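Long-range contact in erythromycin dehydratase (Saccharopolyspora erythraea, PDB 3EL6), which probably removes water from a beta-hydroxyacyl chain during erythromycin assembly, as the dehydratase domain of a modular polyketide synthase: residues L107-S119 with I131-A145. Numbering follows the deposited sequence.
Sequences LVLAGAGALLRMS and IDVHAAEDVADLADA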
ATOM      1  N   LEU A 107     -16.638 -11.106  10.887  1.00 39.23           N
ATOM      2  CA  LEU A 107     -16.208  -9.973  11.642  1.00 38.89           C
ATOM      3  C   LEU A 107     -17.317  -9.782  12.679  1.00 38.71           C
ATOM      4  O   LEU A 107     -18.499  -9.709  12.326  1.00 35.97           O
ATOM      5  CB  LEU A 107     -16.158  -8.787  10.695  1.00 38.27           C
ATOM      6  CG  LEU A 107     -15.093  -7.699  10.774  1.00 42.33           C
ATOM      7  CD1 LEU A 107     -15.258  -6.653   9.670  1.00 39.72           C
ATOM      8  CD2 LEU A 107     -15.052  -7.070  12.153  1.00 44.98           C
ATOM      9  N   VAL A 108     -16.947  -9.712  13.944  1.00 39.28           N
ATOM     10  CA  VAL A 108     -17.912  -9.446  14.993  1.00 40.94           C
ATOM     11  C   VAL A 108     -17.906  -7.971  15.319  1.00 41.47           C
ATOM     12  O   VAL A 108     -16.873  -7.418  15.728  1.00 40.65           O
ATOM     13  CB  VAL A 108     -17.609 -10.236  16.278  1.00 41.29           C
ATOM     14  CG1 VAL A 108     -18.627  -9.908  17.316  1.00 41.42           C
ATOM     15  CG2 VAL A 108     -17.637 -11.717  15.997  1.00 43.61           C
ATOM     16  N   LEU A 109     -19.053  -7.317  15.139  1.00 42.28           N
ATOM     17  CA  LEU A 109     -19.099  -5.869  15.319  1.00 44.26           C
ATOM     18  C   LEU A 109     -19.324  -5.507  16.766  1.00 46.34           C
ATOM     19  O   LEU A 109     -20.347  -5.859  17.387  1.00 45.57           O
ATOM     20  CB  LEU A 109     -20.132  -5.173  14.427  1.00 44.21           C
ATOM     21  CG  LEU A 109     -19.617  -4.506  13.158  1.00 43.42           C
ATOM     22  CD1 LEU A 109     -20.678  -3.518  12.637  1.00 42.88           C
ATOM     23  CD2 LEU A 109     -18.283  -3.791  13.382  1.00 41.24           C
ATOM     24  N   ALA A 110     -18.311  -4.797  17.254  1.00 48.84           N
ATOM     25  CA  ALA A 110     -18.135  -4.354  18.613  1.00 50.91           C
ATOM     26  C   ALA A 110     -18.417  -2.873  18.586  1.00 51.99           C
ATOM     27  O   ALA A 110     -17.761  -2.124  17.824  1.00 53.56           O
ATOM     28  CB  ALA A 110     -16.677  -4.582  19.032  1.00 51.05           C
ATOM     29  N   GLY A 111     -19.376  -2.456  19.413  1.00 51.60           N
ATOM     30  CA  GLY A 111     -19.883  -1.082  19.400  1.00 50.54           C
ATOM     31  C   GLY A 111     -18.949  -0.051  18.805  1.00 49.20           C
ATOM     32  O   GLY A 111     -19.401   0.891  18.166  1.00 50.62           O
ATOM     33  N   ALA A 112     -17.648  -0.215  19.004  1.00 47.61           N
ATOM     34  CA  ALA A 112     -16.669   0.761  18.503  1.00 46.09           C
ATOM     35  C   ALA A 112     -16.489   0.804  16.971  1.00 43.80           C
ATOM     36  O   ALA A 112     -15.795   1.678  16.468  1.00 44.92           O
ATOM     37  CB  ALA A 112     -15.306   0.543  19.166  1.00 46.60           C
ATOM     38  N   GLY A 113     -17.121  -0.098  16.229  1.00 40.90           N
ATOM     39  CA  GLY A 113     -16.913  -0.118  14.762  1.00 36.82           C
ATOM     40  C   GLY A 113     -15.691  -0.962  14.425  1.00 33.66           C
ATOM     41  O   GLY A 113     -15.076  -1.546  15.313  1.00 34.64           O
ATOM     42  N   ALA A 114     -15.325  -1.027  13.148  1.00 30.04           N
ATOM     43  CA  ALA A 114     -14.177  -1.837  12.726  1.00 27.80           C
ATOM     44  C   ALA A 114     -13.455  -1.126  11.608  1.00 27.61           C
ATOM     45  O   ALA A 114     -14.093  -0.431  10.793  1.00 26.22           O
ATOM     46  CB  ALA A 114     -14.664  -3.231  12.265  1.00 28.13           C
ATOM     47  N   LEU A 115     -12.117  -1.212  11.590  1.00 25.77           N
ATOM     48  CA  LEU A 115     -11.363  -0.727  10.450  1.00 26.49           C
ATOM     49  C   LEU A 115     -11.251  -1.893   9.488  1.00 25.11           C
ATOM     50  O   LEU A 115     -11.226  -3.056   9.901  1.00 24.18           O
ATOM     51  CB  LEU A 115      -9.945  -0.267  10.894  1.00 26.51           C
ATOM     52  CG  LEU A 115      -9.938   0.925  11.820  1.00 31.64           C
ATOM     53  CD1 LEU A 115      -8.599   1.079  12.589  1.00 34.75           C
ATOM     54  CD2 LEU A 115     -10.188   2.131  10.988  1.00 37.29           C
ATOM     55  N   LEU A 116     -11.117  -1.577   8.205  1.00 25.09           N
ATOM     56  CA  LEU A 116     -11.013  -2.562   7.139  1.00 26.20           C
ATOM     57  C   LEU A 116      -9.771  -2.203   6.326  1.00 26.16           C
ATOM     58  O   LEU A 116      -9.420  -1.006   6.175  1.00 27.39           O
ATOM     59  CB  LEU A 116     -12.194  -2.400   6.164  1.00 27.71           C
ATOM     60  CG  LEU A 116     -13.526  -2.642   6.853  1.00 28.97           C
ATOM     61  CD1 LEU A 116     -14.671  -2.086   5.909  1.00 33.36           C
ATOM     62  CD2 LEU A 116     -13.626  -4.100   7.163  1.00 30.64           C
ATOM     63  N   ARG A 117      -9.097  -3.231   5.824  1.00 26.23           N
ATOM     64  CA  ARG A 117      -7.926  -2.995   4.946  1.00 25.90           C
ATOM     65  C   ARG A 117      -7.889  -4.107   3.909  1.00 25.95           C
ATOM     66  O   ARG A 117      -7.930  -5.303   4.254  1.00 26.97           O
ATOM     67  CB  ARG A 117      -6.664  -2.918   5.831  1.00 26.34           C
ATOM     68  CG  ARG A 117      -5.300  -2.848   5.085  1.00 30.34           C
ATOM     69  CD  ARG A 117      -4.581  -1.496   4.942  1.00 28.17           C
ATOM     70  NE  ARG A 117      -4.900  -0.318   5.728  1.00 28.85           N
ATOM     71  CZ  ARG A 117      -4.093   0.194   6.639  1.00 31.50           C
ATOM     72  NH1 ARG A 117      -2.933  -0.431   6.940  1.00 25.87           N
ATOM     73  NH2 ARG A 117      -4.442   1.288   7.298  1.00 35.87           N
ATOM     74  N   MET A 118      -7.879  -3.748   2.615  1.00 25.27           N
ATOM     75  CA  MET A 118      -7.766  -4.735   1.561  1.00 24.82           C
ATOM     76  C   MET A 118      -6.444  -4.496   0.842  1.00 23.36           C
ATOM     77  O   MET A 118      -6.088  -3.357   0.621  1.00 24.92           O
ATOM     78  CB  MET A 118      -8.907  -4.603   0.531  1.00 25.46           C
ATOM     79  CG  MET A 118     -10.237  -5.055   1.034  1.00 27.54           C
ATOM     80  SD  MET A 118     -11.301  -4.948  -0.392  1.00 25.44           S
ATOM     81  CE  MET A 118     -11.456  -3.163  -0.625  1.00 21.43           C
ATOM     82  N   SER A 119      -5.693  -5.558   0.581  1.00 22.04           N
ATOM     83  CA  SER A 119      -4.421  -5.458  -0.147  1.00 23.73           C
ATOM     84  C   SER A 119      -4.526  -6.298  -1.388  1.00 22.34           C
ATOM     85  O   SER A 119      -4.871  -7.471  -1.287  1.00 23.39           O
ATOM     86  CB  SER A 119      -3.241  -6.042   0.674  1.00 24.51           C
ATOM     87  OG  SER A 119      -3.294  -5.556   2.010  1.00 34.53           O
ATOM     88  N   ILE A 131      -6.044 -11.091  -3.409  1.00 20.20           N
ATOM     89  CA  ILE A 131      -6.551 -10.019  -2.583  1.00 19.24           C
ATOM     90  C   ILE A 131      -6.713 -10.575  -1.139  1.00 21.84           C
ATOM     91  O   ILE A 131      -7.190 -11.687  -0.922  1.00 20.74           O
ATOM     92  CB  ILE A 131      -7.942  -9.483  -3.122  1.00 20.22           C
ATOM     93  CG1 ILE A 131      -8.515  -8.402  -2.197  1.00 17.02           C
ATOM     94  CG2 ILE A 131      -8.889 -10.675  -3.312  1.00 18.74           C
ATOM     95  CD1 ILE A 131      -9.586  -7.522  -2.869  1.00 19.84           C
ATOM     96  N   ASP A 132      -6.268  -9.801  -0.175  1.00 23.61           N
ATOM     97  CA  ASP A 132      -6.410 -10.169   1.241  1.00 25.69           C
ATOM     98  C   ASP A 132      -7.288  -9.170   1.918  1.00 24.71           C
ATOM     99  O   ASP A 132      -7.229  -7.958   1.634  1.00 24.84           O
ATOM    100  CB  ASP A 132      -5.033 -10.204   1.932  1.00 27.21           C
ATOM    101  CG  ASP A 132      -4.181 -11.363   1.454  1.00 32.70           C
ATOM    102  OD1 ASP A 132      -4.673 -12.529   1.386  1.00 34.82           O
ATOM    103  OD2 ASP A 132      -3.011 -11.112   1.084  1.00 40.84           O
ATOM    104  N   VAL A 133      -8.111  -9.629   2.861  1.00 24.36           N
ATOM    105  CA  VAL A 133      -8.924  -8.662   3.557  1.00 22.84           C
ATOM    106  C   VAL A 133      -8.705  -8.781   5.055  1.00 22.81           C
ATOM    107  O   VAL A 133      -8.873  -9.865   5.599  1.00 24.41           O
ATOM    108  CB  VAL A 133     -10.453  -8.859   3.245  1.00 24.58           C
ATOM    109  CG1 VAL A 133     -11.256  -7.708   3.883  1.00 24.86           C
ATOM    110  CG2 VAL A 133     -10.646  -8.942   1.694  1.00 25.07           C
ATOM    111  N   HIS A 134      -8.378  -7.673   5.693  1.00 21.28           N
ATOM    112  CA  HIS A 134      -8.115  -7.634   7.141  1.00 21.88           C
ATOM    113  C   HIS A 134      -9.069  -6.673   7.802  1.00 21.88           C
ATOM    114  O   HIS A 134      -9.551  -5.692   7.197  1.00 22.32           O
ATOM    115  CB  HIS A 134      -6.651  -7.220   7.463  1.00 21.76           C
ATOM    116  CG  HIS A 134      -5.620  -8.274   7.125  1.00 21.30           C
ATOM    117  ND1 HIS A 134      -5.201  -8.516   5.835  1.00 23.69           N
ATOM    118  CD2 HIS A 134      -4.905  -9.122   7.910  1.00 21.03           C
ATOM    119  CE1 HIS A 134      -4.317  -9.501   5.832  1.00 24.08           C
ATOM    120  NE2 HIS A 134      -4.125  -9.889   7.081  1.00 23.06           N
ATOM    121  N   ALA A 135      -9.296  -6.895   9.093  1.00 21.78           N
ATOM    122  CA  ALA A 135     -10.067  -5.955   9.868  1.00 22.81           C
ATOM    123  C   ALA A 135      -9.459  -5.768  11.252  1.00 23.37           C
ATOM    124  O   ALA A 135      -8.733  -6.662  11.718  1.00 23.83           O
ATOM    125  CB  ALA A 135     -11.488  -6.525  10.041  1.00 23.52           C
ATOM    126  N   ALA A 136      -9.820  -4.682  11.928  1.00 23.73           N
ATOM    127  CA  ALA A 136      -9.317  -4.471  13.305  1.00 26.20           C
ATOM    128  C   ALA A 136     -10.354  -3.698  14.088  1.00 28.01           C
ATOM    129  O   ALA A 136     -11.132  -2.960  13.496  1.00 29.42           O
ATOM    130  CB  ALA A 136      -8.077  -3.674  13.258  1.00 23.56           C
ATOM    131  N   GLU A 137     -10.360  -3.823  15.413  1.00 30.13           N
ATOM    132  CA  GLU A 137     -11.157  -2.891  16.219  1.00 32.27           C
ATOM    133  C   GLU A 137     -10.711  -1.474  15.937  1.00 33.48           C
ATOM    134  O   GLU A 137      -9.498  -1.184  15.785  1.00 30.54           O
ATOM    135  CB  GLU A 137     -10.965  -3.184  17.717  1.00 33.51           C
ATOM    136  CG  GLU A 137     -11.142  -4.628  18.065  1.00 38.77           C
ATOM    137  CD  GLU A 137     -11.545  -4.835  19.521  1.00 49.97           C
ATOM    138  OE1 GLU A 137     -11.401  -3.878  20.320  1.00 53.65           O
ATOM    139  OE2 GLU A 137     -12.029  -5.950  19.859  1.00 53.44           O
ATOM    140  N   ASP A 138     -11.673  -0.552  15.880  1.00 34.40           N
ATOM    141  CA  ASP A 138     -11.359   0.835  15.544  1.00 37.41           C
ATOM    142  C   ASP A 138     -10.359   1.433  16.540  1.00 36.73           C
ATOM    143  O   ASP A 138     -10.447   1.181  17.747  1.00 37.51           O
ATOM    144  CB  ASP A 138     -12.652   1.684  15.497  1.00 38.75           C
ATOM    145  CG  ASP A 138     -12.587   2.803  14.468  1.00 44.11           C
ATOM    146  OD1 ASP A 138     -13.641   3.461  14.266  1.00 49.36           O
ATOM    147  OD2 ASP A 138     -11.507   3.026  13.842  1.00 48.08           O
ATOM    148  N   VAL A 139      -9.395   2.200  16.028  1.00 36.20           N
ATOM    149  CA  VAL A 139      -8.391   2.880  16.849  1.00 35.37           C
ATOM    150  C   VAL A 139      -8.133   4.248  16.269  1.00 35.46           C
ATOM    151  O   VAL A 139      -8.310   4.452  15.081  1.00 35.38           O
ATOM    152  CB  VAL A 139      -6.986   2.192  16.853  1.00 35.07           C
ATOM    153  CG1 VAL A 139      -6.978   0.953  17.739  1.00 34.46           C
ATOM    154  CG2 VAL A 139      -6.501   1.907  15.391  1.00 34.41           C
ATOM    155  N   ALA A 140      -7.648   5.151  17.111  1.00 35.35           N
ATOM    156  CA  ALA A 140      -7.414   6.530  16.718  1.00 36.97           C
ATOM    157  C   ALA A 140      -6.175   6.640  15.851  1.00 36.35           C
ATOM    158  O   ALA A 140      -6.152   7.404  14.903  1.00 37.22           O
ATOM    159  CB  ALA A 140      -7.238   7.393  17.957  1.00 37.43           C
ATOM    160  N   ASP A 141      -5.144   5.892  16.217  1.00 35.08           N
ATOM    161  CA  ASP A 141      -3.856   5.913  15.520  1.00 33.65           C
ATOM    162  C   ASP A 141      -3.691   4.596  14.777  1.00 32.05           C
ATOM    163  O   ASP A 141      -3.715   3.533  15.416  1.00 31.22           O
ATOM    164  CB  ASP A 141      -2.753   6.061  16.565  1.00 34.63           C
ATOM    165  CG  ASP A 141      -1.372   6.196  15.949  1.00 37.52           C
ATOM    166  OD1 ASP A 141      -1.148   5.802  14.767  1.00 37.59           O
ATOM    167  OD2 ASP A 141      -0.479   6.680  16.681  1.00 43.39           O
ATOM    168  N   LEU A 142      -3.580   4.653  13.446  1.00 30.40           N
ATOM    169  CA  LEU A 142      -3.539   3.437  12.664  1.00 29.81           C
ATOM    170  C   LEU A 142      -2.351   2.536  13.068  1.00 28.56           C
ATOM    171  O   LEU A 142      -2.386   1.325  12.838  1.00 27.04           O
ATOM    172  CB  LEU A 142      -3.555   3.726  11.175  1.00 29.14           C
ATOM    173  CG  LEU A 142      -4.964   3.638  10.571  1.00 30.98           C
ATOM    174  CD1 LEU A 142      -5.435   2.194  10.550  1.00 32.29           C
ATOM    175  CD2 LEU A 142      -5.978   4.463  11.351  1.00 33.02           C
ATOM    176  N   ALA A 143      -1.308   3.116  13.658  1.00 28.41           N
ATOM    177  CA  ALA A 143      -0.156   2.252  14.058  1.00 29.30           C
ATOM    178  C   ALA A 143      -0.605   1.248  15.119  1.00 28.77           C
ATOM    179  O   ALA A 143      -0.017   0.175  15.268  1.00 29.57           O
ATOM    180  CB  ALA A 143       1.045   3.072  14.557  1.00 30.05           C
ATOM    181  N   ASP A 144      -1.671   1.575  15.840  1.00 28.26           N
ATOM    182  CA  ASP A 144      -2.174   0.705  16.905  1.00 28.34           C
ATOM    183  C   ASP A 144      -3.123  -0.407  16.450  1.00 25.86           C
ATOM    184  O   ASP A 144      -3.531  -1.232  17.272  1.00 25.75           O
ATOM    185  CB  ASP A 144      -2.868   1.536  17.982  1.00 29.30           C
ATOM    186  CG  ASP A 144      -1.906   2.415  18.761  1.00 35.99           C
ATOM    187  OD1 ASP A 144      -0.731   2.019  18.990  1.00 37.98           O
ATOM    188  OD2 ASP A 144      -2.361   3.511  19.153  1.00 42.03           O
ATOM    189  N   ALA A 145      -3.447  -0.469  15.151  1.00 24.41           N
ATOM    190  CA  ALA A 145      -4.518  -1.346  14.674  1.00 22.83           C
ATOM    191  C   ALA A 145      -4.133  -2.821  14.848  1.00 23.81           C
ATOM    192  O   ALA A 145      -3.067  -3.255  14.395  1.00 23.21           O
ATOM    193  CB  ALA A 145      -4.819  -1.072  13.187  1.00 24.20           C
TER
HETATM  194  O   HOH W   1      -5.290  -6.637   3.886  1.00 25.75           O
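Strands 114-119 and 131-137 run antiparallel, 157° between their directions and 4.5 Å between axes at closest approach, with Leu115, Arg117 and Ser119 each exchanging two backbone hydrogen bonds with Ala136, His134 and Asp132 respectively. The straightest of the six bonds, His134 N to Arg117 O, has an N-H...O angle of 172°; the same carbonyl also accepts from a water that sits 2.7 Å from His134 ND1, tying the imidazole to the opposite strand. On one face, Met118 and Val133 lie alongside each other, Met118 CG 4.0 Å from both CG1 and CG2 of Val133, while Met118 SD meets Ile131 CD1; farther along, Leu107 CD1 rests on Ala135 CB at 3.8 Å. Leu85 and Ala89 of helix 79-93 cover Met118 on this side. The other face carries Leu115, where CG anti to the carbonyl carbon (chi1 -65°) puts the branch beside Asp138, and the two methyls then meet different partners: CD1 packs against Val139 CG2 at 3.6 Å and reaches Leu142 CD1, whereas CD2 lies 3.3 Å from Asp138 OD2. Leu142 CD1 also approaches Arg117 NH2 (3.5 Å) obliquely. The bent arginine chain carries NH1 to the carbonyl of Asp45 of the second subunit, linking this face to the dimer contact. Here an antiparallel hairpin presents one face to the helix and part of the other to the second subunit, as befits the N-terminal half of a double-hotdog dehydratase, where a sheet wraps around a central helix.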